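Local atomic coordinates of HTH-type transcriptional activator ampR (Citrobacter freundii, PDB entry 3KOS), a protein that regulates expression of the AmpC beta-lactamase gene as a LysR-family transcription factor, represented here by its effector-binding domain. Residues A116-T121 with Q171-Q176; L14-V19 with I41-S46. All blocks are in the same frame, centred on the assembly; numbering follows the deposited sequence.

Contact 1. Residues A116-T121 with Q171-Q176; sequences ALWMQT and QPFLTQ. Unlike the reference sequence in segment 116-121: Thr-121 (reference Ala).
Trp-118 reaches from helix 114-121 to Thr-175 and Phe-173, joining the helix to the loop before strand 181-187 in a LysR effector-binding domain of the periplasmic-binding-protein class. The case illustrates how one aromatic side chain can tie a helix to an irregular segment by serving as polar donor and apolar surface at once. From CB the side chain leaves with CG anti to the backbone N (chi1 -169°), which carries the indole off the helix and brings its far end up to the loop. Beyond CG, the pyrrole edge faces the carbonyl of Thr-175: NE1 donates to Thr-175 O at 2.9 Å, and the N-H points almost straight at the oxygen (173°). That oxygen lies in the indole plane, whereas the indole nitrogen stands above the plane of the carbonyl and not on a lone pair. Ser-84 of strand 73-86 also bonds to Thr-175 O, so two partners grip this acceptor. The benzo side of the indole then turns apolar. CZ2 lies 3.9 Å from Phe-173 CB, and at the tip CH2 comes to 3.7 Å from Phe-173 CD2. The six-membered ring of Trp-118 and the ring of Phe-173 meet obliquely, their planes inclined at 41°. Pro-172 CB lies over one face of the phenyl ring, toward its rim. Pro-85 of strand 73-86 packs on the side chain of Trp-118 as well. Nearer the surface, a methyl contact extends the join, Thr-121 CG2 meeting Thr-175 CG2 at 3.8 Å. A bond back into the helix fixes the rotation of Thr-121: its OG1 lies 2.9 Å from Leu-117 O, which it and Thr-121 N approach from opposite faces of the carbonyl plane.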
loop_
_atom_site.group_PDB
_atom_site.type_symbol
_atom_site.label_atom_id
_atom_site.label_comp_id
_atom_site.label_asym_id
_atom_site.label_seq_id
_atom_site.Cartn_x
_atom_site.Cartn_y
_atom_site.Cartn_z
ATOM N N ALA A 116 5.999 4.911 -21.209
ATOM C CA ALA A 116 6.278 5.607 -22.458
ATOM C C ALA A 116 7.460 6.555 -22.264
ATOM O O ALA A 116 8.361 6.617 -23.099
ATOM C CB ALA A 116 5.048 6.375 -22.929
ATOM N N LEU A 117 7.468 7.271 -21.147
ATOM C CA LEU A 117 8.522 8.243 -20.883
ATOM C C LEU A 117 9.870 7.586 -20.607
ATOM O O LEU A 117 10.893 8.053 -21.098
ATOM C CB LEU A 117 8.128 9.187 -19.744
ATOM C CG LEU A 117 6.929 10.079 -20.091
ATOM C CD1 LEU A 117 6.355 10.756 -18.857
ATOM C CD2 LEU A 117 7.311 11.115 -21.149
ATOM N N TRP A 118 9.890 6.506 -19.828
ATOM C CA TRP A 118 11.168 5.840 -19.572
ATOM C C TRP A 118 11.757 5.240 -20.850
ATOM O O TRP A 118 12.945 5.411 -21.133
ATOM C CB TRP A 118 11.057 4.769 -18.474
ATOM C CG TRP A 118 12.392 4.283 -18.038
ATOM C CD1 TRP A 118 13.202 4.845 -17.087
ATOM C CD2 TRP A 118 13.100 3.159 -18.553
ATOM N NE1 TRP A 118 14.365 4.130 -16.975
ATOM C CE2 TRP A 118 14.331 3.092 -17.871
ATOM C CE3 TRP A 118 12.813 2.194 -19.527
ATOM C CZ2 TRP A 118 15.270 2.100 -18.129
ATOM C CZ3 TRP A 118 13.749 1.213 -19.783
ATOM C CH2 TRP A 118 14.959 1.173 -19.090
HETATM N N MSE A 119 10.927 4.517 -21.603
HETATM C CA MSE A 119 11.352 3.945 -22.876
HETATM C C MSE A 119 11.885 5.041 -23.799
HETATM O O MSE A 119 12.947 4.896 -24.390
HETATM C CB MSE A 119 10.192 3.210 -23.557
HETATM C CG MSE A 119 9.784 1.914 -22.860
HETATM SE SE MSE A 119 11.260 0.624 -22.843
HETATM C CE MSE A 119 10.390 -0.857 -21.878
ATOM N N GLN A 120 11.124 6.122 -23.927
ATOM C CA GLN A 120 11.519 7.249 -24.772
ATOM C C GLN A 120 12.909 7.768 -24.375
ATOM O O GLN A 120 13.756 8.022 -25.233
ATOM C CB GLN A 120 10.469 8.359 -24.673
ATOM C CG GLN A 120 10.797 9.633 -25.435
ATOM C CD GLN A 120 9.738 10.719 -25.267
ATOM O OE1 GLN A 120 9.594 11.314 -24.194
ATOM N NE2 GLN A 120 9.002 10.992 -26.337
ATOM N N THR A 121 13.146 7.888 -23.070
ATOM C CA THR A 121 14.421 8.379 -22.541
ATOM C C THR A 121 15.600 7.486 -22.896
ATOM O O THR A 121 16.709 7.977 -23.126
ATOM C CB THR A 121 14.348 8.548 -21.003
ATOM O OG1 THR A 121 13.355 9.529 -20.686
ATOM C CG2 THR A 121 15.682 8.977 -20.425
ATOM N N GLN A 171 17.499 -3.594 -9.877
ATOM C CA GLN A 171 17.366 -2.463 -10.790
ATOM C C GLN A 171 18.227 -2.768 -12.008
ATOM O O GLN A 171 19.433 -2.540 -11.982
ATOM C CB GLN A 171 17.842 -1.169 -10.117
ATOM C CG GLN A 171 17.638 0.106 -10.954
ATOM C CD GLN A 171 18.327 1.337 -10.366
ATOM O OE1 GLN A 171 18.634 1.391 -9.172
ATOM N NE2 GLN A 171 18.584 2.325 -11.212
ATOM N N PRO A 172 17.619 -3.297 -13.075
ATOM C CA PRO A 172 18.463 -3.766 -14.182
ATOM C C PRO A 172 19.176 -2.649 -14.944
ATOM O O PRO A 172 20.216 -2.913 -15.552
ATOM C CB PRO A 172 17.476 -4.491 -15.098
ATOM C CG PRO A 172 16.120 -3.927 -14.729
ATOM C CD PRO A 172 16.203 -3.659 -13.261
ATOM N N PHE A 173 18.637 -1.434 -14.922
ATOM C CA PHE A 173 19.217 -0.342 -15.704
ATOM C C PHE A 173 19.500 0.908 -14.883
ATOM O O PHE A 173 18.787 1.214 -13.939
ATOM C CB PHE A 173 18.319 -0.007 -16.891
ATOM C CG PHE A 173 18.081 -1.173 -17.790
ATOM C CD1 PHE A 173 19.113 -1.666 -18.580
ATOM C CD2 PHE A 173 16.848 -1.806 -17.820
ATOM C CE1 PHE A 173 18.913 -2.762 -19.396
ATOM C CE2 PHE A 173 16.645 -2.893 -18.633
ATOM C CZ PHE A 173 17.680 -3.376 -19.423
ATOM N N LEU A 174 20.548 1.631 -15.267
ATOM C CA LEU A 174 20.987 2.805 -14.531
ATOM C C LEU A 174 20.085 4.013 -14.756
ATOM O O LEU A 174 19.963 4.868 -13.882
ATOM C CB LEU A 174 22.418 3.165 -14.928
ATOM C CG LEU A 174 23.480 2.168 -14.477
ATOM C CD1 LEU A 174 24.870 2.623 -14.924
ATOM C CD2 LEU A 174 23.423 2.000 -12.965
ATOM N N THR A 175 19.475 4.089 -15.935
ATOM C CA THR A 175 18.723 5.280 -16.324
ATOM C C THR A 175 17.488 5.503 -15.467
ATOM O O THR A 175 16.690 4.592 -15.259
ATOM C CB THR A 175 18.305 5.245 -17.811
ATOM O OG1 THR A 175 19.474 5.191 -18.635
ATOM C CG2 THR A 175 17.501 6.492 -18.167
ATOM N N GLN A 176 17.344 6.730 -14.973
ATOM C CA GLN A 176 16.213 7.096 -14.133
ATOM C C GLN A 176 15.499 8.317 -14.703
ATOM O O GLN A 176 16.124 9.152 -15.356
ATOM C CB GLN A 176 16.700 7.446 -12.737
ATOM C CG GLN A 176 17.524 6.385 -12.062
ATOM C CD GLN A 176 18.056 6.868 -10.741
ATOM O OE1 GLN A 176 17.711 6.333 -9.687
ATOM N NE2 GLN A 176 18.887 7.904 -10.783
#

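Contact 2. Residues L14-V19 with I41-S46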
loop_
_atom_site.group_PDB
_atom_site.type_symbol
_atom_site.label_atom_id
_atom_site.label_comp_id
_atom_site.label_asym_id
_atom_site.label_seq_id
_atom_site.Cartn_x
_atom_site.Cartn_y
_atom_site.Cartn_z
ATOM N N LEU A 14 1.057 16.801 16.938
ATOM C CA LEU A 14 1.372 17.033 15.535
ATOM C C LEU A 14 0.790 15.881 14.720
ATOM O O LEU A 14 1.098 14.722 14.980
ATOM C CB LEU A 14 2.883 17.114 15.329
ATOM C CG LEU A 14 3.417 17.221 13.897
ATOM C CD1 LEU A 14 2.872 18.451 13.208
ATOM C CD2 LEU A 14 4.936 17.265 13.907
ATOM N N LYS A 15 -0.052 16.209 13.746
ATOM C CA LYS A 15 -0.740 15.181 12.968
ATOM C C LYS A 15 -0.274 15.236 11.522
ATOM O O LYS A 15 -0.401 16.263 10.848
ATOM C CB LYS A 15 -2.260 15.359 13.059
ATOM C CG LYS A 15 -3.011 14.081 12.746
ATOM C CD LYS A 15 -4.539 14.234 12.735
ATOM C CE LYS A 15 -5.175 12.895 12.342
ATOM N NZ LYS A 15 -6.649 12.972 12.101
ATOM N N ILE A 16 0.296 14.134 11.054
ATOM C CA ILE A 16 0.872 14.105 9.724
ATOM C C ILE A 16 0.380 12.897 8.928
ATOM O O ILE A 16 0.440 11.774 9.407
ATOM C CB ILE A 16 2.394 14.086 9.787
ATOM C CG1 ILE A 16 2.895 15.299 10.588
ATOM C CG2 ILE A 16 2.979 14.097 8.393
ATOM C CD1 ILE A 16 4.363 15.591 10.408
ATOM N N GLY A 17 -0.095 13.153 7.714
ATOM C CA GLY A 17 -0.510 12.099 6.797
ATOM C C GLY A 17 0.569 11.894 5.748
ATOM O O GLY A 17 0.878 12.812 4.990
ATOM N N VAL A 18 1.129 10.687 5.691
ATOM C CA VAL A 18 2.320 10.428 4.890
ATOM C C VAL A 18 2.021 9.394 3.797
ATOM O O VAL A 18 1.508 8.324 4.097
ATOM C CB VAL A 18 3.467 9.866 5.781
ATOM C CG1 VAL A 18 4.747 9.682 4.958
ATOM C CG2 VAL A 18 3.739 10.804 6.960
ATOM N N VAL A 19 2.351 9.698 2.545
ATOM C CA VAL A 19 2.173 8.693 1.492
ATOM C C VAL A 19 2.954 7.435 1.895
ATOM O O VAL A 19 4.094 7.521 2.353
ATOM C CB VAL A 19 2.584 9.229 0.090
ATOM C CG1 VAL A 19 4.054 9.718 0.073
ATOM C CG2 VAL A 19 2.343 8.178 -0.982
ATOM N N ILE A 41 7.142 16.397 21.387
ATOM C CA ILE A 41 6.112 16.403 20.358
ATOM C C ILE A 41 5.402 15.045 20.290
ATOM O O ILE A 41 6.048 14.003 20.241
ATOM C CB ILE A 41 6.692 16.792 18.979
ATOM C CG1 ILE A 41 7.168 18.247 19.017
ATOM C CG2 ILE A 41 5.649 16.598 17.878
ATOM C CD1 ILE A 41 7.929 18.692 17.799
ATOM N N ASP A 42 4.074 15.089 20.327
ATOM C CA ASP A 42 3.226 13.899 20.250
ATOM C C ASP A 42 2.838 13.727 18.784
ATOM O O ASP A 42 1.911 14.367 18.278
ATOM C CB ASP A 42 2.001 14.091 21.141
ATOM C CG ASP A 42 0.990 12.961 21.027
ATOM O OD1 ASP A 42 1.341 11.875 20.522
ATOM O OD2 ASP A 42 -0.171 13.176 21.443
ATOM N N LEU A 43 3.584 12.875 18.098
ATOM C CA LEU A 43 3.450 12.733 16.656
ATOM C C LEU A 43 2.425 11.655 16.312
ATOM O O LEU A 43 2.587 10.498 16.689
ATOM C CB LEU A 43 4.811 12.383 16.052
ATOM C CG LEU A 43 4.876 12.166 14.544
ATOM C CD1 LEU A 43 4.355 13.394 13.829
ATOM C CD2 LEU A 43 6.312 11.865 14.129
ATOM N N HIS A 44 1.372 12.050 15.602
ATOM C CA HIS A 44 0.341 11.125 15.152
ATOM C C HIS A 44 0.515 10.894 13.654
ATOM O O HIS A 44 0.204 11.766 12.853
ATOM C CB HIS A 44 -1.044 11.711 15.398
ATOM C CG HIS A 44 -1.392 11.846 16.845
ATOM N ND1 HIS A 44 -2.477 11.213 17.410
ATOM C CD2 HIS A 44 -0.788 12.529 17.847
ATOM C CE1 HIS A 44 -2.535 11.510 18.697
ATOM N NE2 HIS A 44 -1.519 12.304 18.988
ATOM N N ILE A 45 1.014 9.722 13.280
ATOM C CA ILE A 45 1.251 9.429 11.874
ATOM C C ILE A 45 0.163 8.540 11.297
ATOM O O ILE A 45 -0.231 7.559 11.917
ATOM C CB ILE A 45 2.584 8.709 11.686
ATOM C CG1 ILE A 45 3.716 9.624 12.148
ATOM C CG2 ILE A 45 2.765 8.305 10.231
ATOM C CD1 ILE A 45 5.053 8.991 12.058
ATOM N N SER A 46 -0.319 8.900 10.115
ATOM C CA SER A 46 -1.229 8.037 9.364
ATOM C C SER A 46 -0.706 7.981 7.940
ATOM O O SER A 46 -0.014 8.898 7.511
ATOM C CB SER A 46 -2.654 8.592 9.397
ATOM O OG SER A 46 -2.700 9.895 8.843
#
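The imidazole of His-44 presents its edge to two carbonyl oxygens, Leu-14 O across the contact and Asp-42 O in its own strand. NE2 of His-44 donates to Asp-42 OD2 at 2.9 Å, with that oxygen close to the plane of the ring; the carboxylate itself is met from above its plane, and its other oxygen binds a MES molecule, probably from the crystallisation liquor. Beside this ring runs a parallel beta ladder, a worked example of how alternate residues of a strand serve different neighbours. Leu-14, Ile-16 and Val-18 turn their backbone groups to strand 41-48, where Leu-14 O accepts from His-44 N at 2.8 Å in a practically straight bond (179°) and Val-18 N donates to Ser-46 O at 2.8 Å. On the face carrying Leu-14, Ile-16, Leu-43 and Ile-45, the two leucines lie side by side with nearly the same torsions, CG anti to the backbone N in both, and Leu-43 CD1 sits 3.9 Å from Leu-14 CD2 and 4.0 Å from Ile-16 CG1. The ladder belongs to a beta-alpha-beta unit: connecting helix 20-37 packs on Val-18, Leu-43 and Ile-45, and helix 194-209 on Leu-14 and Ile-16. Strand 61-66 flanks strand 12-19 through Lys-15 and Gly-17, while beyond strand 41-48 Ile-45 makes backbone hydrogen bonds to the second subunit.

In the fold
From the N terminus, the chain first runs along strand 12-19, passes through helix 20-37 and returns as strand 41-48; contact 2 closes this short beta-alpha-beta loop. Only well after that, beyond strands 61-66 and 73-86, does helix 114-121 open contact 1, which 171-176 closes after a longer excursion through strand 133-136, helix 139-147, strand 153-156 and helix 161-165. The two loops follow in series, neither nesting nor crossing. The centres of contacts 1 and 2 lie about 34 Å apart, on opposite sides of the chain's centre. Contact 2 ties two neighbouring strands of the mixed sheet, whereas contact 1 joins a helix to the loop leading back into that sheet.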